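Lombricine kinase (PDB 3JPZ) catalyses the reversible transfer of a phosphoryl group between ATP and the guanidine compound lombricine, as a member of the ATP:guanido phosphotransferase family. Local coordinates at residues Y129-T134 with L267-S272. Numbering follows the deposited sequence.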
loop_
_atom_site.group_PDB
_atom_site.type_symbol
_atom_site.label_atom_id
_atom_site.label_comp_id
_atom_site.label_asym_id
_atom_site.label_seq_id
_atom_site.Cartn_x
_atom_site.Cartn_y
_atom_site.Cartn_z
ATOM N N TYR A 129 -7.095 -1.687 15.596
ATOM C CA TYR A 129 -7.549 -0.915 14.455
ATOM C C TYR A 129 -7.066 -1.513 13.133
ATOM O O TYR A 129 -6.131 -2.308 13.104
ATOM C CB TYR A 129 -7.016 0.506 14.573
ATOM C CG TYR A 129 -7.531 1.267 15.767
ATOM C CD1 TYR A 129 -8.898 1.408 15.997
ATOM C CD2 TYR A 129 -6.655 1.883 16.644
ATOM C CE1 TYR A 129 -9.366 2.123 17.082
ATOM C CE2 TYR A 129 -7.114 2.591 17.728
ATOM C CZ TYR A 129 -8.471 2.708 17.942
ATOM O OH TYR A 129 -8.917 3.428 19.022
ATOM N N PRO A 130 -7.692 -1.103 12.024
ATOM C CA PRO A 130 -7.360 -1.537 10.660
ATOM C C PRO A 130 -5.869 -1.532 10.303
ATOM O O PRO A 130 -5.445 -2.385 9.537
ATOM C CB PRO A 130 -8.110 -0.526 9.796
ATOM C CG PRO A 130 -9.318 -0.203 10.607
ATOM C CD PRO A 130 -8.857 -0.205 12.040
ATOM N N PRO A 131 -5.083 -0.582 10.831
ATOM C CA PRO A 131 -3.673 -0.619 10.435
ATOM C C PRO A 131 -2.946 -1.881 10.903
ATOM O O PRO A 131 -2.035 -2.327 10.202
ATOM C CB PRO A 131 -3.080 0.632 11.108
ATOM C CG PRO A 131 -4.260 1.534 11.337
ATOM C CD PRO A 131 -5.391 0.589 11.663
ATOM N N SER A 132 -3.353 -2.448 12.039
ATOM C CA SER A 132 -2.595 -3.516 12.684
ATOM C C SER A 132 -3.395 -4.791 12.957
ATOM O O SER A 132 -2.845 -5.763 13.458
ATOM C CB SER A 132 -2.027 -3.015 14.009
ATOM O OG SER A 132 -1.157 -1.918 13.805
ATOM N N CYS A 133 -4.681 -4.791 12.634
ATOM C CA CYS A 133 -5.531 -5.932 12.946
ATOM C C CYS A 133 -5.276 -7.097 12.000
ATOM O O CYS A 133 -5.059 -6.911 10.805
ATOM C CB CYS A 133 -7.003 -5.539 12.861
ATOM S SG CYS A 133 -7.530 -5.113 11.178
ATOM N N THR A 134 -5.321 -8.308 12.541
ATOM C CA THR A 134 -5.196 -9.491 11.721
ATOM C C THR A 134 -6.528 -9.707 11.021
ATOM O O THR A 134 -7.521 -9.081 11.383
ATOM C CB THR A 134 -4.897 -10.727 12.585
ATOM O OG1 THR A 134 -5.884 -10.826 13.618
ATOM C CG2 THR A 134 -3.521 -10.625 13.214
ATOM N N LEU A 267 -12.032 6.600 21.116
ATOM C CA LEU A 267 -10.748 6.358 20.499
ATOM C C LEU A 267 -10.935 5.829 19.092
ATOM O O LEU A 267 -11.778 4.974 18.837
ATOM C CB LEU A 267 -9.942 5.374 21.343
ATOM C CG LEU A 267 -9.491 5.912 22.703
ATOM C CD1 LEU A 267 -9.191 4.765 23.656
ATOM C CD2 LEU A 267 -8.279 6.826 22.558
ATOM N N CYS A 268 -10.136 6.364 18.180
ATOM C CA CYS A 268 -10.119 5.924 16.797
ATOM C C CYS A 268 -8.658 5.885 16.372
ATOM O O CYS A 268 -7.797 6.354 17.099
ATOM C CB CYS A 268 -10.901 6.908 15.942
ATOM S SG CYS A 268 -10.332 8.597 16.186
ATOM N N ALA A 269 -8.366 5.325 15.205
ATOM C CA ALA A 269 -6.981 5.147 14.800
ATOM C C ALA A 269 -6.366 6.493 14.451
ATOM O O ALA A 269 -5.217 6.755 14.774
ATOM C CB ALA A 269 -6.885 4.195 13.625
ATOM N N CYS A 270 -7.133 7.353 13.800
ATOM C CA CYS A 270 -6.613 8.660 13.418
ATOM C C CYS A 270 -6.960 9.687 14.480
ATOM O O CYS A 270 -8.130 9.863 14.817
ATOM C CB CYS A 270 -7.159 9.110 12.079
ATOM S SG CYS A 270 -6.544 10.749 11.565
ATOM N N PRO A 271 -5.937 10.376 15.003
ATOM C CA PRO A 271 -6.086 11.367 16.073
ATOM C C PRO A 271 -7.026 12.501 15.686
ATOM O O PRO A 271 -7.567 13.168 16.562
ATOM C CB PRO A 271 -4.659 11.897 16.263
ATOM C CG PRO A 271 -3.774 10.821 15.723
ATOM C CD PRO A 271 -4.534 10.231 14.579
ATOM N N SER A 272 -7.220 12.707 14.388
ATOM C CA SER A 272 -8.082 13.773 13.910
ATOM C C SER A 272 -9.513 13.540 14.366
ATOM O O SER A 272 -10.283 14.480 14.502
ATOM C CB SER A 272 -8.048 13.832 12.386
ATOM O OG SER A 272 -8.698 12.705 11.827
#
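Tyr129 and Ala269 bring two irregular loops together, their CA atoms 6.1 Å apart, and no hydrogen bond joins the segments. The 129-134 loop turns back on itself just after the tyrosine: the amide N of Ser132 donates to Tyr129 O at 3.0 Å, and that of Cys133 reaches the same oxygen more weakly. Across from it the 267-272 backbone runs extended through Leu267 and Cys268, then bends at Ala269. The contact illustrates how one aromatic ring can be laid flat on a passing peptide. With Tyr129 CG beside its own backbone N and anti to the carbonyl carbon (Tyr129 chi1 -64°), the phenol lies along this backbone, and Ala269 N sits 3.7 Å above the plane of the Tyr129 ring, over its centre. Ala269 CB meets the same face nearer the root of the side chain, in a CH-pi contact 4.1 Å from the centroid of the Tyr129 ring and 28° off the normal. In the phosphagen kinase fold these loops lead into helix 135-149 and into strand 279-285 of the large antiparallel sheet, and Cys268 lies about 8 Å, side chain to side chain, from the ADP-binding Arg223. Further out, Tyr129 CZ rests 3.5 Å from Cys268 C, and Tyr129 OH reaches Leu267 CB at 3.2 Å, the two side chains crossing at about a right angle. Pro131 adds a looser apolar touch, its CD 4.4 Å from Ala269 CB. Tyr69 takes up Cys268 O through its hydroxyl, while Lys46 and Arg196 hold carbonyls of the proline turn.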